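PDB 5LKB: glutathione S-transferase omega-like 2 from Saccharomyces cerevisiae, which acts as a glutathione-dependent thiol transferase, dehydroascorbate reductase and dimethylarsinic acid reductase, and reacts with glutathionyl-(hydro)quinones. Local coordinates for residues H50-I54 against A332-T337; L253-Y257 against F318-W322; L290-I295 against W322-Y327; V294-D298 against T310-A314. One frame throughout, in Å; residues are numbered along the deposited sequence.

Contact 1. Residues H50-I54 against A332-T337; sequences HRTLI and AFRYTT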
loop_
_atom_site.group_PDB
_atom_site.type_symbol
_atom_site.label_atom_id
_atom_site.label_comp_id
_atom_site.label_asym_id
_atom_site.label_seq_id
_atom_site.Cartn_x
_atom_site.Cartn_y
_atom_site.Cartn_z
ATOM N N HIS A 50 1.237 15.812 17.251
ATOM C CA HIS A 50 0.095 16.425 16.618
ATOM C C HIS A 50 -1.031 16.637 17.637
ATOM O O HIS A 50 -1.750 17.593 17.559
ATOM C CB HIS A 50 -0.321 15.587 15.388
ATOM C CG HIS A 50 -1.290 16.254 14.459
ATOM N ND1 HIS A 50 -1.744 15.626 13.296
ATOM C CD2 HIS A 50 -1.821 17.496 14.461
ATOM C CE1 HIS A 50 -2.532 16.465 12.654
ATOM N NE2 HIS A 50 -2.587 17.609 13.333
ATOM N N ARG A 51 -1.207 15.718 18.589
ATOM C CA ARG A 51 -2.242 15.875 19.602
ATOM C C ARG A 51 -2.091 17.198 20.285
ATOM O O ARG A 51 -3.087 17.858 20.540
ATOM C CB ARG A 51 -2.121 14.796 20.674
ATOM C CG ARG A 51 -2.242 13.313 20.221
ATOM C CD ARG A 51 -1.773 12.462 21.372
ATOM N NE ARG A 51 -2.248 11.090 21.274
ATOM C CZ ARG A 51 -2.116 10.201 22.240
ATOM N NH1 ARG A 51 -1.546 10.580 23.394
ATOM N NH2 ARG A 51 -2.579 8.981 22.070
ATOM N N THR A 52 -0.856 17.572 20.565
ATOM C CA THR A 52 -0.613 18.784 21.342
ATOM C C THR A 52 -0.847 20.035 20.515
ATOM O O THR A 52 -1.263 21.058 21.072
ATOM C CB THR A 52 0.783 18.764 21.973
ATOM O OG1 THR A 52 1.832 18.955 21.042
ATOM C CG2 THR A 52 1.054 17.486 22.715
ATOM N N LEU A 53 -0.560 20.006 19.199
ATOM C CA LEU A 53 -0.831 21.150 18.346
ATOM C C LEU A 53 -2.327 21.398 18.239
ATOM O O LEU A 53 -2.775 22.548 18.330
ATOM C CB LEU A 53 -0.261 20.935 16.972
ATOM C CG LEU A 53 1.223 20.912 16.836
ATOM C CD1 LEU A 53 1.603 20.652 15.352
ATOM C CD2 LEU A 53 1.898 22.197 17.294
ATOM N N ILE A 54 -3.119 20.346 18.055
ATOM C CA ILE A 54 -4.559 20.484 17.944
ATOM C C ILE A 54 -5.110 21.096 19.243
ATOM O O ILE A 54 -5.934 22.020 19.234
ATOM C CB ILE A 54 -5.240 19.137 17.632
ATOM C CG1 ILE A 54 -4.808 18.668 16.224
ATOM C CG2 ILE A 54 -6.743 19.258 17.692
ATOM C CD1 ILE A 54 -4.963 17.195 16.014
ATOM N N ALA A 332 -8.429 23.909 13.691
ATOM C CA ALA A 332 -7.375 23.380 14.574
ATOM C C ALA A 332 -6.811 22.075 14.042
ATOM O O ALA A 332 -5.658 21.761 14.334
ATOM C CB ALA A 332 -7.905 23.125 15.979
ATOM N N PHE A 333 -7.649 21.314 13.336
ATOM C CA PHE A 333 -7.248 20.057 12.714
ATOM C C PHE A 333 -6.595 20.305 11.351
ATOM O O PHE A 333 -5.423 19.961 11.142
ATOM C CB PHE A 333 -8.456 19.131 12.627
ATOM C CG PHE A 333 -8.960 18.608 13.962
ATOM C CD1 PHE A 333 -9.766 19.402 14.785
ATOM C CD2 PHE A 333 -8.624 17.356 14.422
ATOM C CE1 PHE A 333 -10.272 18.898 16.002
ATOM C CE2 PHE A 333 -9.144 16.853 15.624
ATOM C CZ PHE A 333 -9.952 17.657 16.440
ATOM N N ARG A 334 -7.314 20.990 10.440
ATOM C CA ARG A 334 -6.784 21.157 9.085
ATOM C C ARG A 334 -5.405 21.801 9.113
ATOM O O ARG A 334 -4.480 21.355 8.426
ATOM C CB ARG A 334 -7.728 22.056 8.294
ATOM C CG ARG A 334 -7.374 22.211 6.881
ATOM C CD ARG A 334 -8.547 22.995 6.314
ATOM N NE ARG A 334 -8.456 23.261 4.898
ATOM C CZ ARG A 334 -9.466 23.795 4.193
ATOM N NH1 ARG A 334 -10.632 24.129 4.781
ATOM N NH2 ARG A 334 -9.317 24.003 2.910
ATOM N N TYR A 335 -5.274 22.905 9.866
ATOM C CA TYR A 335 -4.085 23.747 9.739
ATOM C C TYR A 335 -2.949 23.321 10.634
ATOM O O TYR A 335 -1.866 23.924 10.593
ATOM C CB TYR A 335 -4.447 25.241 9.877
ATOM C CG TYR A 335 -5.374 25.661 8.756
ATOM C CD1 TYR A 335 -4.933 25.686 7.452
ATOM C CD2 TYR A 335 -6.697 25.929 8.992
ATOM C CE1 TYR A 335 -5.793 26.043 6.372
ATOM C CE2 TYR A 335 -7.565 26.275 7.924
ATOM C CZ TYR A 335 -7.084 26.310 6.630
ATOM O OH TYR A 335 -7.886 26.640 5.549
ATOM N N THR A 336 -3.114 22.193 11.328
ATOM C CA THR A 336 -2.010 21.502 11.970
ATOM C C THR A 336 -1.624 20.212 11.287
ATOM O O THR A 336 -0.680 19.558 11.749
ATOM C CB THR A 336 -2.324 21.160 13.422
ATOM O OG1 THR A 336 -3.460 20.336 13.605
ATOM C CG2 THR A 336 -2.537 22.465 14.275
ATOM N N THR A 337 -2.317 19.867 10.197
ATOM C CA THR A 337 -2.107 18.613 9.458
ATOM C C THR A 337 -1.262 18.941 8.241
ATOM O O THR A 337 -1.721 19.667 7.346
ATOM C CB THR A 337 -3.430 17.987 9.082
ATOM O OG1 THR A 337 -4.193 17.738 10.267
ATOM C CG2 THR A 337 -3.231 16.634 8.345
#
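I54 and A332 bring the two backbones closest, CA to CA 5.3 Å, and L53 faces T336 slightly farther apart, where helix 331-334 gives way to a type I turn from R334 to T337. The polar work falls to T336. Its chi1 of 59° sets OG1 between the backbone N and the carbonyl carbon, within reach of both helices: H50 NE2 donates to T336 OG1 at 2.9 Å, in the imidazole plane though bent (142°), and T336 OG1 passes its own proton to A332 O at 2.7 Å, in the carbonyl plane. ND1 of H50 is bonded to R296 NH1, so partners at both nitrogens fix the rotation of the ring. Here the first helix of the thioredoxin-like domain, which begins at the residue following the nucleophile C46, meets the all-helical C-terminal domain of the transferase; the side chains of H50 and C46 are about 6 Å apart. Beside this chain of bonds lies apolar packing. I54 CG2 sits over the centre of the F333 ring, 3.9 Å from the centroid, a CH-pi contact, while L53 CB touches T336 CG2 at 3.8 Å. Were T336 an alanine, H50 NE2 and A332 O would probably lose the hydroxyl that joins them. The next threonine secures the turn: T337 OG1 donates to F333 O at 2.7 Å, and T336 N reaches that oxygen from the opposite face.

Contact 2. Residues L253-Y257 against F318-W322; sequences LSDKY and FIHLW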
loop_
_atom_site.group_PDB
_atom_site.type_symbol
_atom_site.label_atom_id
_atom_site.label_comp_id
_atom_site.label_asym_id
_atom_site.label_seq_id
_atom_site.Cartn_x
_atom_site.Cartn_y
_atom_site.Cartn_z
ATOM N N LEU A 253 -19.345 4.587 15.809
ATOM C CA LEU A 253 -19.760 5.712 14.993
ATOM C C LEU A 253 -20.996 5.416 14.148
ATOM O O LEU A 253 -21.822 6.305 13.940
ATOM C CB LEU A 253 -18.594 6.174 14.114
ATOM C CG LEU A 253 -17.430 6.758 14.853
ATOM C CD1 LEU A 253 -16.296 7.103 13.945
ATOM C CD2 LEU A 253 -17.860 8.032 15.625
ATOM N N SER A 254 -21.140 4.179 13.631
ATOM C CA SER A 254 -22.336 3.812 12.885
ATOM C C SER A 254 -23.581 3.884 13.772
ATOM O O SER A 254 -24.603 4.446 13.375
ATOM C CB SER A 254 -22.154 2.406 12.317
ATOM O OG SER A 254 -23.316 1.904 11.617
ATOM N N ASP A 255 -23.497 3.332 14.973
ATOM C CA ASP A 255 -24.613 3.418 15.913
ATOM C C ASP A 255 -24.940 4.878 16.225
ATOM O O ASP A 255 -26.115 5.276 16.231
ATOM C CB ASP A 255 -24.269 2.640 17.178
ATOM C CG ASP A 255 -24.352 1.134 16.994
ATOM O OD1 ASP A 255 -24.914 0.687 15.952
ATOM O OD2 ASP A 255 -23.861 0.407 17.894
ATOM N N LYS A 256 -23.919 5.703 16.448
ATOM C CA LYS A 256 -24.155 7.119 16.732
ATOM C C LYS A 256 -24.797 7.841 15.551
ATOM O O LYS A 256 -25.725 8.648 15.720
ATOM C CB LYS A 256 -22.864 7.792 17.178
ATOM C CG LYS A 256 -22.684 7.822 18.681
ATOM C CD LYS A 256 -21.251 7.588 19.018
ATOM C CE LYS A 256 -20.918 7.879 20.452
ATOM N NZ LYS A 256 -20.839 9.353 20.634
ATOM N N TYR A 257 -24.326 7.578 14.339
ATOM C CA TYR A 257 -24.960 8.153 13.164
ATOM C C TYR A 257 -26.430 7.740 13.052
ATOM O O TYR A 257 -27.294 8.556 12.674
ATOM C CB TYR A 257 -24.207 7.733 11.887
ATOM C CG TYR A 257 -24.729 8.444 10.671
ATOM C CD1 TYR A 257 -24.267 9.705 10.313
ATOM C CD2 TYR A 257 -25.715 7.857 9.883
ATOM C CE1 TYR A 257 -24.772 10.362 9.202
ATOM C CE2 TYR A 257 -26.209 8.506 8.789
ATOM C CZ TYR A 257 -25.741 9.771 8.466
ATOM O OH TYR A 257 -26.226 10.425 7.358
ATOM N N PHE A 318 -18.011 5.247 8.269
ATOM C CA PHE A 318 -18.307 6.154 9.366
ATOM C C PHE A 318 -17.051 6.821 9.912
ATOM O O PHE A 318 -17.060 8.030 10.190
ATOM C CB PHE A 318 -19.198 5.463 10.419
ATOM C CG PHE A 318 -20.568 5.217 9.880
ATOM C CD1 PHE A 318 -21.461 6.278 9.752
ATOM C CD2 PHE A 318 -20.941 3.965 9.411
ATOM C CE1 PHE A 318 -22.690 6.094 9.205
ATOM C CE2 PHE A 318 -22.195 3.783 8.856
ATOM C CZ PHE A 318 -23.071 4.857 8.762
ATOM N N ILE A 319 -15.955 6.069 10.097
ATOM C CA ILE A 319 -14.688 6.734 10.419
ATOM C C ILE A 319 -14.328 7.758 9.339
ATOM O O ILE A 319 -13.833 8.855 9.649
ATOM C CB ILE A 319 -13.564 5.707 10.627
ATOM C CG1 ILE A 319 -13.833 4.750 11.803
ATOM C CG2 ILE A 319 -12.242 6.412 10.807
ATOM C CD1 ILE A 319 -12.835 3.600 11.948
ATOM N N HIS A 320 -14.531 7.409 8.064
ATOM C CA HIS A 320 -14.175 8.315 6.995
ATOM C C HIS A 320 -14.995 9.623 7.056
ATOM O O HIS A 320 -14.470 10.710 6.788
ATOM C CB HIS A 320 -14.349 7.595 5.643
ATOM C CG HIS A 320 -13.798 8.350 4.462
ATOM N ND1 HIS A 320 -14.409 8.314 3.239
ATOM C CD2 HIS A 320 -12.693 9.119 4.303
ATOM C CE1 HIS A 320 -13.711 9.007 2.371
ATOM N NE2 HIS A 320 -12.668 9.527 2.983
ATOM N N LEU A 321 -16.292 9.526 7.362
ATOM C CA LEU A 321 -17.103 10.726 7.509
ATOM C C LEU A 321 -16.650 11.559 8.706
ATOM O O LEU A 321 -16.438 12.778 8.582
ATOM C CB LEU A 321 -18.542 10.289 7.659
ATOM C CG LEU A 321 -19.528 11.427 7.921
ATOM C CD1 LEU A 321 -19.618 12.333 6.779
ATOM C CD2 LEU A 321 -20.892 10.781 8.234
ATOM N N TRP A 322 -16.371 10.879 9.829
ATOM C CA TRP A 322 -15.932 11.544 11.039
ATOM C C TRP A 322 -14.601 12.281 10.838
ATOM O O TRP A 322 -14.433 13.415 11.299
ATOM C CB TRP A 322 -15.884 10.483 12.140
ATOM C CG TRP A 322 -15.134 10.861 13.383
ATOM C CD1 TRP A 322 -15.641 11.473 14.509
ATOM C CD2 TRP A 322 -13.748 10.653 13.646
ATOM N NE1 TRP A 322 -14.646 11.648 15.409
ATOM C CE2 TRP A 322 -13.472 11.153 14.918
ATOM C CE3 TRP A 322 -12.695 10.094 12.901
ATOM C CZ2 TRP A 322 -12.198 11.102 15.483
ATOM C CZ3 TRP A 322 -11.459 10.027 13.437
ATOM C CH2 TRP A 322 -11.195 10.544 14.713
#
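F318 packs between helices 232-264 and 317-329, whose local axes pass 10.0 Å apart at 72°. The aromatic contacts centre on its ring. S254 CA lies over one face, offset toward the rim and 3.8 Å from the centroid, in a CH-pi contact that S254 CB extends along the CD2 side at 3.5 Å. At the CE1 corner, diagonally across the ring from CD2, F318 meets Y257 CG at 3.4 Å; the two rings form an oblique pair, their planes inclined at 47°. CG of Y257 is anti to its backbone N (chi1 -173°), which lays the tyrosine ring across both F318 and L321, whose CD2 touches Y257 CE1 at 4.0 Å. The two helices belong to the all-helical C-terminal domain of the glutathione transferase fold, and their crossing lies away from the glutathione site. Apolar packing round L253 continues toward the interior. L253 meets F318 CB with its CB, and sends CD1 between I319 and W322, 3.9 Å from I319 CA and equally close to W322 CB. Polar bonds flank the contact: E250, one turn before S254, takes the amides of F318 and I319 on its carboxylate oxygens, tying the start of helix 317-329 to the long helix, and the indole NE1 of W322 is bonded to D287 OD1.

Contact 3. Residues L290-I295 against W322-Y327; sequences LYTTVI and WVRNLY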
loop_
_atom_site.group_PDB
_atom_site.type_symbol
_atom_site.label_atom_id
_atom_site.label_comp_id
_atom_site.label_asym_id
_atom_site.label_seq_id
_atom_site.Cartn_x
_atom_site.Cartn_y
_atom_site.Cartn_z
ATOM N N LEU A 290 -7.683 9.923 18.501
ATOM C CA LEU A 290 -7.941 9.003 17.381
ATOM C C LEU A 290 -7.564 9.672 16.072
ATOM O O LEU A 290 -7.019 9.004 15.167
ATOM C CB LEU A 290 -9.405 8.589 17.345
ATOM C CG LEU A 290 -9.829 7.652 16.196
ATOM C CD1 LEU A 290 -9.062 6.378 16.295
ATOM C CD2 LEU A 290 -11.295 7.384 16.241
ATOM N N TYR A 291 -7.886 10.949 15.918
ATOM C CA TYR A 291 -7.673 11.662 14.648
ATOM C C TYR A 291 -6.219 11.591 14.178
ATOM O O TYR A 291 -5.947 11.441 12.966
ATOM C CB TYR A 291 -8.030 13.147 14.823
ATOM C CG TYR A 291 -7.719 14.041 13.622
ATOM C CD1 TYR A 291 -6.512 14.640 13.532
ATOM C CD2 TYR A 291 -8.620 14.241 12.600
ATOM C CE1 TYR A 291 -6.164 15.441 12.483
ATOM C CE2 TYR A 291 -8.299 15.066 11.514
ATOM C CZ TYR A 291 -7.097 15.681 11.473
ATOM O OH TYR A 291 -6.741 16.492 10.414
ATOM N N THR A 292 -5.262 11.783 15.063
ATOM C CA THR A 292 -3.885 11.913 14.605
ATOM C C THR A 292 -3.415 10.614 13.938
ATOM O O THR A 292 -2.579 10.654 13.036
ATOM C CB THR A 292 -2.959 12.406 15.691
ATOM O OG1 THR A 292 -2.983 11.439 16.743
ATOM C CG2 THR A 292 -3.387 13.800 16.239
ATOM N N THR A 293 -3.974 9.475 14.343
ATOM C CA THR A 293 -3.698 8.217 13.658
ATOM C C THR A 293 -4.501 8.123 12.374
ATOM O O THR A 293 -3.979 7.724 11.310
ATOM C CB THR A 293 -3.985 7.024 14.560
ATOM O OG1 THR A 293 -3.127 7.100 15.709
ATOM C CG2 THR A 293 -3.728 5.708 13.825
ATOM N N VAL A 294 -5.817 8.321 12.470
ATOM C CA VAL A 294 -6.702 8.115 11.324
ATOM C C VAL A 294 -6.307 9.014 10.152
ATOM O O VAL A 294 -6.295 8.554 9.007
ATOM C CB VAL A 294 -8.194 8.276 11.688
ATOM C CG1 VAL A 294 -9.115 8.088 10.443
ATOM C CG2 VAL A 294 -8.623 7.235 12.717
ATOM N N ILE A 295 -5.898 10.270 10.399
ATOM C CA ILE A 295 -5.512 11.180 9.314
ATOM C C ILE A 295 -4.244 10.733 8.587
ATOM O O ILE A 295 -4.041 11.086 7.418
ATOM C CB ILE A 295 -5.410 12.640 9.838
ATOM C CG1 ILE A 295 -5.605 13.628 8.687
ATOM C CG2 ILE A 295 -4.127 12.891 10.561
ATOM C CD1 ILE A 295 -6.981 13.667 8.076
ATOM N N TRP A 322 -16.371 10.879 9.829
ATOM C CA TRP A 322 -15.932 11.544 11.039
ATOM C C TRP A 322 -14.601 12.281 10.838
ATOM O O TRP A 322 -14.433 13.415 11.299
ATOM C CB TRP A 322 -15.884 10.483 12.140
ATOM C CG TRP A 322 -15.134 10.861 13.383
ATOM C CD1 TRP A 322 -15.641 11.473 14.509
ATOM C CD2 TRP A 322 -13.748 10.653 13.646
ATOM N NE1 TRP A 322 -14.646 11.648 15.409
ATOM C CE2 TRP A 322 -13.472 11.153 14.918
ATOM C CE3 TRP A 322 -12.695 10.094 12.901
ATOM C CZ2 TRP A 322 -12.198 11.102 15.483
ATOM C CZ3 TRP A 322 -11.459 10.027 13.437
ATOM C CH2 TRP A 322 -11.195 10.544 14.713
ATOM N N VAL A 323 -13.620 11.661 10.154
ATOM C CA VAL A 323 -12.312 12.287 10.075
ATOM C C VAL A 323 -12.348 13.438 9.074
ATOM O O VAL A 323 -11.644 14.437 9.253
ATOM C CB VAL A 323 -11.215 11.231 9.764
ATOM C CG1 VAL A 323 -11.206 10.821 8.270
ATOM C CG2 VAL A 323 -9.853 11.772 10.064
ATOM N N ARG A 324 -13.142 13.294 8.005
ATOM C CA ARG A 324 -13.297 14.380 7.053
ATOM C C ARG A 324 -14.019 15.558 7.689
ATOM O O ARG A 324 -13.642 16.708 7.427
ATOM C CB ARG A 324 -14.053 13.917 5.798
ATOM C CG ARG A 324 -13.149 13.077 4.920
ATOM C CD ARG A 324 -13.912 12.622 3.690
ATOM N NE ARG A 324 -15.030 11.747 4.014
ATOM C CZ ARG A 324 -16.019 11.480 3.162
ATOM N NH1 ARG A 324 -16.030 12.043 1.977
ATOM N NH2 ARG A 324 -17.007 10.666 3.526
ATOM N N ASN A 325 -15.013 15.294 8.548
ATOM C CA ASN A 325 -15.682 16.400 9.239
ATOM C C ASN A 325 -14.679 17.175 10.092
ATOM O O ASN A 325 -14.652 18.416 10.079
ATOM C CB ASN A 325 -16.832 15.886 10.115
ATOM C CG ASN A 325 -17.552 17.016 10.860
ATOM O OD1 ASN A 325 -17.924 18.009 10.251
ATOM N ND2 ASN A 325 -17.748 16.841 12.136
ATOM N N LEU A 326 -13.817 16.461 10.836
ATOM C CA LEU A 326 -12.819 17.134 11.670
ATOM C C LEU A 326 -11.828 17.906 10.818
ATOM O O LEU A 326 -11.528 19.079 11.086
ATOM C CB LEU A 326 -12.127 16.147 12.600
ATOM C CG LEU A 326 -13.011 15.471 13.625
ATOM C CD1 LEU A 326 -12.250 14.448 14.393
ATOM C CD2 LEU A 326 -13.637 16.491 14.595
ATOM N N TYR A 327 -11.294 17.260 9.784
ATOM C CA TYR A 327 -10.273 17.926 8.995
ATOM C C TYR A 327 -10.821 19.166 8.313
ATOM O O TYR A 327 -10.201 20.220 8.373
ATOM C CB TYR A 327 -9.755 16.929 7.927
ATOM C CG TYR A 327 -8.726 17.584 6.989
ATOM C CD1 TYR A 327 -7.379 17.575 7.308
ATOM C CD2 TYR A 327 -9.117 18.245 5.820
ATOM C CE1 TYR A 327 -6.454 18.193 6.545
ATOM C CE2 TYR A 327 -8.186 18.836 5.044
ATOM C CZ TYR A 327 -6.867 18.844 5.412
ATOM O OH TYR A 327 -5.928 19.405 4.616
#
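Y291 and V323 meet where helices 285-304 and 317-329 cross at -104°, their local axes 10.4 Å apart. The Y291 ring, carried with CG anti to the backbone N (chi1 174°), runs along helix 317-329 and lies at about a right angle to V323, whose CG2 touches Y291 CD2 at 3.7 Å. L326 lies alongside that ring, pointing back the other way, its CB against Y291 CD2. At its far end the Y291 hydroxyl comes in at the edge of the Y327 ring, OH to CD1 3.4 Å, while its polar partner is T337 OG1. From helix 317-329, W322 reaches back to helix 285-304: its CH2 corner abuts L290 CD2 at 3.5 Å, with Y291 N near the indole plane at its edge. V294 fills the middle, CG1 against V323 CG2 at 3.8 Å, and I295 CD1 bridges V323 and Y327. Loss of the Y291 phenol to a leucine here is likely to deprive T337 OG1 of a hydrogen-bond partner and disturb the packing on V323 and L326. Deep in the helical domain, the crossing is bordered by helix 47-58 of the thioredoxin-like domain, which touches Y291 through I54, and by helices 205-220 and 232-264, which pack on L290.

Contact 4. Residues V294-D298 against T310-A314; sequences VIRFD and TSIRA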
loop_
_atom_site.group_PDB
_atom_site.type_symbol
_atom_site.label_atom_id
_atom_site.label_comp_id
_atom_site.label_asym_id
_atom_site.label_seq_id
_atom_site.Cartn_x
_atom_site.Cartn_y
_atom_site.Cartn_z
ATOM N N VAL A 294 -5.817 8.321 12.470
ATOM C CA VAL A 294 -6.702 8.115 11.324
ATOM C C VAL A 294 -6.307 9.014 10.152
ATOM O O VAL A 294 -6.295 8.554 9.007
ATOM C CB VAL A 294 -8.194 8.276 11.688
ATOM C CG1 VAL A 294 -9.115 8.088 10.443
ATOM C CG2 VAL A 294 -8.623 7.235 12.717
ATOM N N ILE A 295 -5.898 10.270 10.399
ATOM C CA ILE A 295 -5.512 11.180 9.314
ATOM C C ILE A 295 -4.244 10.733 8.587
ATOM O O ILE A 295 -4.041 11.086 7.418
ATOM C CB ILE A 295 -5.410 12.640 9.838
ATOM C CG1 ILE A 295 -5.605 13.628 8.687
ATOM C CG2 ILE A 295 -4.127 12.891 10.561
ATOM C CD1 ILE A 295 -6.981 13.667 8.076
ATOM N N ARG A 296 -3.400 9.954 9.258
ATOM C CA ARG A 296 -2.162 9.397 8.715
ATOM C C ARG A 296 -2.369 8.016 8.093
ATOM O O ARG A 296 -1.441 7.461 7.465
ATOM C CB ARG A 296 -1.094 9.342 9.830
ATOM C CG ARG A 296 -0.564 10.682 10.213
ATOM C CD ARG A 296 0.306 10.586 11.485
ATOM N NE ARG A 296 0.913 11.916 11.758
ATOM C CZ ARG A 296 0.230 13.005 12.155
ATOM N NH1 ARG A 296 -1.024 12.925 12.454
ATOM N NH2 ARG A 296 0.860 14.152 12.192
ATOM N N PHE A 297 -3.554 7.452 8.264
ATOM C CA PHE A 297 -3.718 6.024 7.956
ATOM C C PHE A 297 -3.633 5.768 6.465
ATOM O O PHE A 297 -2.804 4.940 6.017
ATOM C CB PHE A 297 -5.042 5.508 8.540
ATOM C CG PHE A 297 -5.114 4.013 8.675
ATOM C CD1 PHE A 297 -5.563 3.225 7.627
ATOM C CD2 PHE A 297 -4.775 3.410 9.855
ATOM C CE1 PHE A 297 -5.603 1.853 7.760
ATOM C CE2 PHE A 297 -4.818 2.009 9.971
ATOM C CZ PHE A 297 -5.236 1.241 8.961
ATOM N N ASP A 298 -4.445 6.487 5.666
ATOM C CA ASP A 298 -4.374 6.264 4.224
ATOM C C ASP A 298 -3.111 6.845 3.613
ATOM O O ASP A 298 -2.528 6.193 2.727
ATOM C CB ASP A 298 -5.641 6.764 3.512
ATOM C CG ASP A 298 -6.879 5.976 3.885
ATOM O OD1 ASP A 298 -6.745 4.970 4.615
ATOM O OD2 ASP A 298 -7.989 6.317 3.411
ATOM N N THR A 310 -7.743 -2.975 4.193
ATOM C CA THR A 310 -8.485 -1.977 3.462
ATOM C C THR A 310 -7.956 -0.628 3.912
ATOM O O THR A 310 -7.049 -0.551 4.760
ATOM C CB THR A 310 -9.983 -2.121 3.690
ATOM O OG1 THR A 310 -10.702 -1.262 2.798
ATOM C CG2 THR A 310 -10.316 -1.877 5.107
ATOM N N SER A 311 -8.507 0.428 3.321
ATOM C CA SER A 311 -8.186 1.800 3.709
ATOM C C SER A 311 -9.376 2.389 4.437
ATOM O O SER A 311 -10.479 1.831 4.460
ATOM C CB SER A 311 -7.878 2.634 2.462
ATOM O OG SER A 311 -8.948 2.738 1.630
ATOM N N ILE A 312 -9.136 3.508 5.120
ATOM C CA ILE A 312 -10.260 4.247 5.709
ATOM C C ILE A 312 -11.262 4.652 4.639
ATOM O O ILE A 312 -12.471 4.394 4.761
ATOM C CB ILE A 312 -9.773 5.490 6.459
ATOM C CG1 ILE A 312 -8.828 5.098 7.628
ATOM C CG2 ILE A 312 -10.953 6.324 6.987
ATOM C CD1 ILE A 312 -9.398 4.170 8.660
ATOM N N ARG A 313 -10.787 5.245 3.550
ATOM C CA ARG A 313 -11.704 5.820 2.585
ATOM C C ARG A 313 -12.521 4.712 1.894
ATOM O O ARG A 313 -13.702 4.916 1.563
ATOM C CB ARG A 313 -10.924 6.642 1.554
ATOM C CG ARG A 313 -9.952 5.856 0.666
ATOM C CD ARG A 313 -9.030 6.758 -0.133
ATOM N NE ARG A 313 -8.193 7.569 0.741
ATOM C CZ ARG A 313 -7.478 8.601 0.359
ATOM N NH1 ARG A 313 -7.391 8.949 -0.939
ATOM N NH2 ARG A 313 -6.849 9.332 1.263
ATOM N N ALA A 314 -11.923 3.544 1.678
ATOM C CA ALA A 314 -12.658 2.478 1.011
ATOM C C ALA A 314 -13.415 1.586 1.958
ATOM O O ALA A 314 -14.447 1.042 1.564
ATOM C CB ALA A 314 -11.690 1.585 0.243
HETATM O O HOH W 1 -8.340 9.044 3.920
#
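D298 points its carboxylate at the first turn of helix 312-315. With CG beside its own backbone N (chi1 -66°), it offers both oxygens to the amides there: I312 N donates to D298 OD1 at 2.8 Å and R313 N to D298 OD2 at 3.0 Å, each on a syn lone pair. R313 folds back on the same oxygen. Its chain leaves between the backbone N and the carbonyl carbon and bends again at chi3 (62°), so that NE meets D298 OD2 at 3.0 Å from the anti side, tilted out of the carboxylate plane, in a nearly straight salt bridge (164°). A water donates to D298 OD2 and accepts from R313 NH2, while NH1 of the arginine holds P365 O. S311 is the N-cap proper, its OG accepting from A314 N at 3.1 Å. Within the all-helical C-terminal domain of the transferase fold, this capping serine and a carboxylate from the preceding helix 285-304 thus together take amides of the first turn, and the amide-rich helix start probably favours the negative carboxylate. Below the charges, I312 sends CG1 against F297 CD1 at 3.8 Å and holds CD1 over a face of that ring. T310 O lies at the ring edge, 4.1 Å from F297 CE1, buried without a polar partner.

Contact 3 is wholly buried and contact 1 nearly so, whereas contacts 2 and 4 are partly buried and lie farther from the centre of the chain. Contact 1 alone joins the thioredoxin-like and helical domains; the other three bind helices within the latter. Helix 285-304 serves contacts 3 and 4, helix 317-329 contacts 2 and 3, with W322 shared by that second pair and V294 by the first. Chemistry follows place: contacts 2 and 3 are apolar and aromatic helix crossings, contact 1 adds hydroxyl and imidazole bonds near the active site, and contact 4 relies on a charged carboxylate. R296, reaching H50, and Y291, reaching T337, tie contact 1 to helix 285-304.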